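Local coordinates for protein LbaCas13a H328A (C2c2) (Lachnospiraceae bacterium NK4A179, PDB 5WLH) that binds pre-crRNA as a CRISPR-Cas13a (C2c2) effector and probably serves as a crRNA-guided nuclease that cleaves target RNA, at residues 1118-1130 with 1242-1255. Numbering follows the deposited sequence.
Sequences LQGQLINWIYLRE and ITELRNYIEHFRYY
A buried helix-helix packing joins the long helix 1106-1145 to the C-terminal end of helix 1239-1250, with I1249 as a knob among Q1119, L1122, I1123 and I1126; the short segments cross at -138°, axes 9.7 Å apart. In I1249, chi1 of -65° sets CG1 beside the backbone N and leaves CG2 anti to it, 3.6 Å from L1122 CB. Q1119, bent at chi2, sends NE2 to I1249 O (2.7 Å) and lays the same nitrogen over the centre of the F1252 ring. F1252, with positive phi, is the C' residue of a Schellman motif: R1253 N bonds Y1248 O, and F1252 N bonds I1249 O from the face of the carbonyl plane opposite to Q1119 NE2. Farther along, I1126 CG2 sits over the centre of one face of the R1246 guanidinium, 3.4 Å above its plane. R1246 NE and NH2 both grip E1250 OE1 side-on, whereas NH1 makes a salt bridge to E1130 OE2 (2.9 Å), met from above the carboxylate plane. Y1127 OH donates to E1250 OE2, though its very short modelled length is doubtful, and N604 binds E1130 OE1. A leucine in place of R1246 would probably leave E1130 and E1250 without their shared cation. One arginine thus probably balances two buried carboxylates, one from each helix.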
loop_
_atom_site.group_PDB
_atom_site.type_symbol
_atom_site.label_atom_id
_atom_site.label_comp_id
_atom_site.label_asym_id
_atom_site.label_seq_id
_atom_site.Cartn_x
_atom_site.Cartn_y
_atom_site.Cartn_z
ATOM N N LEU A 1118 11.121 -3.592 4.405
ATOM C CA LEU A 1118 10.371 -4.545 5.218
ATOM C C LEU A 1118 10.027 -3.958 6.574
ATOM O O LEU A 1118 8.907 -4.139 7.073
ATOM C CB LEU A 1118 11.172 -5.831 5.404
ATOM C CG LEU A 1118 11.409 -6.580 4.094
ATOM C CD1 LEU A 1118 12.423 -7.684 4.341
ATOM C CD2 LEU A 1118 10.102 -7.143 3.558
ATOM N N GLN A 1119 10.982 -3.252 7.188
ATOM C CA GLN A 1119 10.744 -2.690 8.511
ATOM C C GLN A 1119 9.784 -1.518 8.410
ATOM O O GLN A 1119 8.908 -1.344 9.260
ATOM C CB GLN A 1119 12.070 -2.228 9.120
ATOM C CG GLN A 1119 11.942 -1.415 10.404
ATOM C CD GLN A 1119 11.584 -2.254 11.605
ATOM O OE1 GLN A 1119 11.145 -3.394 11.480
ATOM N NE2 GLN A 1119 11.759 -1.684 12.790
ATOM N N GLY A 1120 9.942 -0.718 7.363
ATOM C CA GLY A 1120 9.045 0.409 7.164
ATOM C C GLY A 1120 7.610 -0.028 6.955
ATOM O O GLY A 1120 6.686 0.612 7.445
ATOM N N GLN A 1121 7.397 -1.137 6.241
ATOM C CA GLN A 1121 6.024 -1.592 6.074
ATOM C C GLN A 1121 5.446 -2.061 7.404
ATOM O O GLN A 1121 4.268 -1.848 7.694
ATOM C CB GLN A 1121 5.967 -2.716 5.029
ATOM C CG GLN A 1121 4.563 -3.312 4.837
ATOM C CD GLN A 1121 3.562 -2.284 4.336
ATOM O OE1 GLN A 1121 3.713 -1.732 3.240
ATOM N NE2 GLN A 1121 2.529 -2.016 5.143
ATOM N N LEU A 1122 6.268 -2.716 8.223
ATOM C CA LEU A 1122 5.815 -3.108 9.551
ATOM C C LEU A 1122 5.401 -1.892 10.372
ATOM O O LEU A 1122 4.358 -1.903 11.017
ATOM C CB LEU A 1122 6.911 -3.882 10.270
ATOM C CG LEU A 1122 7.142 -5.286 9.685
ATOM C CD1 LEU A 1122 8.407 -5.887 10.262
ATOM C CD2 LEU A 1122 5.935 -6.225 9.906
ATOM N N ILE A 1123 6.196 -0.829 10.334
ATOM C CA ILE A 1123 5.839 0.368 11.087
ATOM C C ILE A 1123 4.600 1.031 10.495
ATOM O O ILE A 1123 3.739 1.528 11.224
ATOM C CB ILE A 1123 7.032 1.329 11.147
ATOM C CG1 ILE A 1123 8.179 0.665 11.936
ATOM C CG2 ILE A 1123 6.630 2.598 11.942
ATOM C CD1 ILE A 1123 9.516 1.392 11.809
ATOM N N ASN A 1124 4.491 1.044 9.167
ATOM C CA ASN A 1124 3.269 1.521 8.526
ATOM C C ASN A 1124 2.048 0.789 9.086
ATOM O O ASN A 1124 1.060 1.412 9.488
ATOM C CB ASN A 1124 3.409 1.333 7.012
ATOM C CG ASN A 1124 2.225 1.861 6.222
ATOM O OD1 ASN A 1124 1.093 1.435 6.417
ATOM N ND2 ASN A 1124 2.503 2.748 5.262
ATOM N N TRP A 1125 2.116 -0.544 9.151
ATOM C CA TRP A 1125 1.010 -1.323 9.699
ATOM C C TRP A 1125 0.736 -0.961 11.155
ATOM O O TRP A 1125 -0.420 -0.955 11.591
ATOM C CB TRP A 1125 1.331 -2.809 9.590
ATOM C CG TRP A 1125 1.061 -3.354 8.230
ATOM C CD1 TRP A 1125 0.144 -2.896 7.316
ATOM C CD2 TRP A 1125 1.711 -4.481 7.627
ATOM N NE1 TRP A 1125 0.178 -3.697 6.174
ATOM C CE2 TRP A 1125 1.132 -4.670 6.351
ATOM C CE3 TRP A 1125 2.726 -5.345 8.048
ATOM C CZ2 TRP A 1125 1.541 -5.694 5.484
ATOM C CZ3 TRP A 1125 3.116 -6.365 7.210
ATOM C CH2 TRP A 1125 2.531 -6.526 5.930
ATOM N N ILE A 1126 1.787 -0.688 11.932
ATOM C CA ILE A 1126 1.554 -0.259 13.316
ATOM C C ILE A 1126 0.634 0.949 13.339
ATOM O O ILE A 1126 -0.322 1.015 14.121
ATOM C CB ILE A 1126 2.877 0.055 14.031
ATOM C CG1 ILE A 1126 3.594 -1.243 14.386
ATOM C CG2 ILE A 1126 2.593 0.928 15.293
ATOM C CD1 ILE A 1126 5.046 -1.053 14.788
ATOM N N TYR A 1127 0.928 1.939 12.495
ATOM C CA TYR A 1127 0.151 3.173 12.524
ATOM C C TYR A 1127 -1.188 3.014 11.834
ATOM O O TYR A 1127 -2.127 3.745 12.164
ATOM C CB TYR A 1127 1.001 4.319 11.956
ATOM C CG TYR A 1127 1.975 4.735 13.039
ATOM C CD1 TYR A 1127 1.580 5.612 14.050
ATOM C CD2 TYR A 1127 3.245 4.169 13.116
ATOM C CE1 TYR A 1127 2.441 5.952 15.082
ATOM C CE2 TYR A 1127 4.123 4.519 14.140
ATOM C CZ TYR A 1127 3.720 5.403 15.118
ATOM O OH TYR A 1127 4.587 5.734 16.140
ATOM N N LEU A 1128 -1.314 2.034 10.936
ATOM C CA LEU A 1128 -2.634 1.628 10.473
ATOM C C LEU A 1128 -3.463 1.108 11.639
ATOM O O LEU A 1128 -4.596 1.544 11.852
ATOM C CB LEU A 1128 -2.507 0.554 9.390
ATOM C CG LEU A 1128 -3.716 0.331 8.479
ATOM C CD1 LEU A 1128 -3.964 1.592 7.626
ATOM C CD2 LEU A 1128 -3.456 -0.895 7.572
ATOM N N ARG A 1129 -2.904 0.165 12.403
ATOM C CA ARG A 1129 -3.652 -0.401 13.526
ATOM C C ARG A 1129 -3.954 0.652 14.579
ATOM O O ARG A 1129 -5.064 0.690 15.130
ATOM C CB ARG A 1129 -2.876 -1.561 14.147
ATOM C CG ARG A 1129 -3.718 -2.351 15.177
ATOM C CD ARG A 1129 -2.918 -3.503 15.773
ATOM N NE ARG A 1129 -3.773 -4.445 16.486
ATOM C CZ ARG A 1129 -4.193 -4.287 17.737
ATOM N NH1 ARG A 1129 -3.868 -3.204 18.426
ATOM N NH2 ARG A 1129 -4.968 -5.214 18.292
ATOM N N GLU A 1130 -2.988 1.532 14.863
ATOM C CA GLU A 1130 -3.211 2.492 15.935
ATOM C C GLU A 1130 -4.324 3.444 15.566
ATOM O O GLU A 1130 -5.160 3.796 16.412
ATOM C CB GLU A 1130 -1.939 3.270 16.256
ATOM C CG GLU A 1130 -2.127 4.107 17.523
ATOM C CD GLU A 1130 -0.842 4.723 17.998
ATOM O OE1 GLU A 1130 -0.464 5.778 17.457
ATOM O OE2 GLU A 1130 -0.230 4.151 18.917
ATOM N N ILE A 1242 0.271 -8.104 21.634
ATOM C CA ILE A 1242 0.198 -7.151 20.534
ATOM C C ILE A 1242 1.059 -5.941 20.845
ATOM O O ILE A 1242 1.859 -5.502 20.014
ATOM C CB ILE A 1242 -1.258 -6.753 20.254
ATOM C CG1 ILE A 1242 -2.078 -7.981 19.872
ATOM C CG2 ILE A 1242 -1.328 -5.690 19.156
ATOM C CD1 ILE A 1242 -1.472 -8.784 18.756
ATOM N N THR A 1243 0.909 -5.386 22.052
ATOM C CA THR A 1243 1.767 -4.286 22.482
ATOM C C THR A 1243 3.234 -4.662 22.387
ATOM O O THR A 1243 4.061 -3.872 21.911
ATOM C CB THR A 1243 1.431 -3.898 23.923
ATOM O OG1 THR A 1243 0.045 -3.578 24.003
ATOM C CG2 THR A 1243 2.268 -2.702 24.348
ATOM N N GLU A 1244 3.573 -5.873 22.836
ATOM C CA GLU A 1244 4.956 -6.318 22.765
ATOM C C GLU A 1244 5.444 -6.371 21.326
ATOM O O GLU A 1244 6.567 -5.949 21.030
ATOM C CB GLU A 1244 5.100 -7.687 23.425
ATOM C CG GLU A 1244 6.511 -8.250 23.333
ATOM C CD GLU A 1244 6.791 -9.267 24.422
ATOM O OE1 GLU A 1244 7.033 -8.854 25.577
ATOM O OE2 GLU A 1244 6.748 -10.479 24.126
ATOM N N LEU A 1245 4.615 -6.897 20.418
ATOM C CA LEU A 1245 5.016 -6.971 19.015
ATOM C C LEU A 1245 5.197 -5.570 18.429
ATOM O O LEU A 1245 6.191 -5.284 17.756
ATOM C CB LEU A 1245 3.980 -7.770 18.232
ATOM C CG LEU A 1245 4.107 -7.723 16.704
ATOM C CD1 LEU A 1245 5.429 -8.336 16.269
ATOM C CD2 LEU A 1245 2.908 -8.476 16.076
ATOM N N ARG A 1246 4.239 -4.678 18.683
ATOM C CA ARG A 1246 4.346 -3.305 18.213
ATOM C C ARG A 1246 5.644 -2.672 18.693
ATOM O O ARG A 1246 6.383 -2.049 17.919
ATOM C CB ARG A 1246 3.130 -2.517 18.718
ATOM C CG ARG A 1246 3.062 -1.080 18.254
ATOM C CD ARG A 1246 3.498 -0.095 19.316
ATOM N NE ARG A 1246 3.683 1.233 18.735
ATOM C CZ ARG A 1246 2.701 2.107 18.558
ATOM N NH1 ARG A 1246 1.458 1.799 18.928
ATOM N NH2 ARG A 1246 2.955 3.289 18.007
ATOM N N ASN A 1247 5.942 -2.836 19.984
ATOM C CA ASN A 1247 7.152 -2.237 20.530
ATOM C C ASN A 1247 8.387 -2.877 19.931
ATOM O O ASN A 1247 9.368 -2.186 19.635
ATOM C CB ASN A 1247 7.174 -2.375 22.050
ATOM C CG ASN A 1247 6.193 -1.445 22.742
ATOM O OD1 ASN A 1247 5.748 -0.439 22.180
ATOM N ND2 ASN A 1247 5.868 -1.769 23.983
ATOM N N TYR A 1248 8.360 -4.202 19.758
ATOM C CA TYR A 1248 9.496 -4.892 19.170
ATOM C C TYR A 1248 9.847 -4.280 17.826
ATOM O O TYR A 1248 11.008 -3.970 17.549
ATOM C CB TYR A 1248 9.173 -6.376 19.026
ATOM C CG TYR A 1248 10.331 -7.217 18.565
ATOM C CD1 TYR A 1248 11.201 -7.791 19.477
ATOM C CD2 TYR A 1248 10.558 -7.434 17.213
ATOM C CE1 TYR A 1248 12.255 -8.559 19.058
ATOM C CE2 TYR A 1248 11.614 -8.191 16.786
ATOM C CZ TYR A 1248 12.464 -8.754 17.715
ATOM O OH TYR A 1248 13.528 -9.522 17.287
ATOM N N ILE A 1249 8.836 -4.080 16.980
ATOM C CA ILE A 1249 9.064 -3.503 15.660
ATOM C C ILE A 1249 9.520 -2.052 15.786
ATOM O O ILE A 1249 10.566 -1.655 15.253
ATOM C CB ILE A 1249 7.783 -3.598 14.817
ATOM C CG1 ILE A 1249 7.428 -5.066 14.550
ATOM C CG2 ILE A 1249 7.945 -2.818 13.523
ATOM C CD1 ILE A 1249 5.967 -5.231 14.144
ATOM N N GLU A 1250 8.717 -1.232 16.466
ATOM C CA GLU A 1250 8.969 0.204 16.412
ATOM C C GLU A 1250 10.239 0.589 17.155
ATOM O O GLU A 1250 10.844 1.626 16.851
ATOM C CB GLU A 1250 7.787 0.997 16.959
ATOM C CG GLU A 1250 7.946 2.483 16.636
ATOM C CD GLU A 1250 6.648 3.243 16.649
ATOM O OE1 GLU A 1250 5.620 2.641 17.008
ATOM O OE2 GLU A 1250 6.660 4.441 16.284
ATOM N N HIS A 1251 10.643 -0.202 18.135
ATOM C CA HIS A 1251 11.898 0.039 18.821
ATOM C C HIS A 1251 13.069 -0.663 18.168
ATOM O O HIS A 1251 14.163 -0.666 18.745
ATOM C CB HIS A 1251 11.805 -0.392 20.283
ATOM C CG HIS A 1251 10.691 0.273 21.018
ATOM N ND1 HIS A 1251 10.101 -0.278 22.132
ATOM C CD2 HIS A 1251 10.055 1.445 20.788
ATOM C CE1 HIS A 1251 9.148 0.531 22.563
ATOM N NE2 HIS A 1251 9.097 1.581 21.761
ATOM N N PHE A 1252 12.870 -1.267 16.991
ATOM C CA PHE A 1252 13.970 -1.813 16.217
ATOM C C PHE A 1252 14.719 -2.892 17.004
ATOM O O PHE A 1252 15.931 -3.041 16.854
ATOM C CB PHE A 1252 14.921 -0.692 15.760
ATOM C CG PHE A 1252 14.332 0.191 14.665
ATOM C CD1 PHE A 1252 13.328 1.120 14.956
ATOM C CD2 PHE A 1252 14.748 0.060 13.353
ATOM C CE1 PHE A 1252 12.772 1.917 13.949
ATOM C CE2 PHE A 1252 14.194 0.856 12.329
ATOM C CZ PHE A 1252 13.208 1.777 12.628
ATOM N N ARG A 1253 13.995 -3.636 17.850
ATOM C CA ARG A 1253 14.647 -4.631 18.704
ATOM C C ARG A 1253 15.247 -5.763 17.882
ATOM O O ARG A 1253 16.233 -6.376 18.304
ATOM C CB ARG A 1253 13.654 -5.198 19.719
ATOM C CG ARG A 1253 12.979 -4.160 20.605
ATOM C CD ARG A 1253 14.004 -3.422 21.462
ATOM N NE ARG A 1253 14.890 -4.346 22.165
ATOM C CZ ARG A 1253 16.109 -4.031 22.595
ATOM N NH1 ARG A 1253 16.594 -2.811 22.393
ATOM N NH2 ARG A 1253 16.849 -4.939 23.219
ATOM N N TYR A 1254 14.666 -6.058 16.713
ATOM C CA TYR A 1254 15.230 -7.092 15.854
ATOM C C TYR A 1254 16.716 -6.873 15.631
ATOM O O TYR A 1254 17.505 -7.828 15.616
ATOM C CB TYR A 1254 14.495 -7.095 14.517
ATOM C CG TYR A 1254 15.199 -7.856 13.423
ATOM C CD1 TYR A 1254 15.078 -9.231 13.328
ATOM C CD2 TYR A 1254 15.940 -7.192 12.458
ATOM C CE1 TYR A 1254 15.703 -9.936 12.313
ATOM C CE2 TYR A 1254 16.563 -7.886 11.424
ATOM C CZ TYR A 1254 16.439 -9.257 11.364
ATOM O OH TYR A 1254 17.057 -9.948 10.347
ATOM N N TYR A 1255 17.116 -5.617 15.450
ATOM C CA TYR A 1255 18.483 -5.293 15.086
ATOM C C TYR A 1255 19.446 -5.406 16.255
ATOM O O TYR A 1255 20.658 -5.383 16.033
ATOM C CB TYR A 1255 18.550 -3.888 14.492
ATOM C CG TYR A 1255 17.824 -3.806 13.163
ATOM C CD1 TYR A 1255 18.338 -4.453 12.043
ATOM C CD2 TYR A 1255 16.619 -3.119 13.029
ATOM C CE1 TYR A 1255 17.690 -4.394 10.814
ATOM C CE2 TYR A 1255 15.950 -3.071 11.776
ATOM C CZ TYR A 1255 16.508 -3.707 10.688
ATOM O OH TYR A 1255 15.885 -3.688 9.447
HETATM O O HOH W 1 1.745 5.729 19.550
#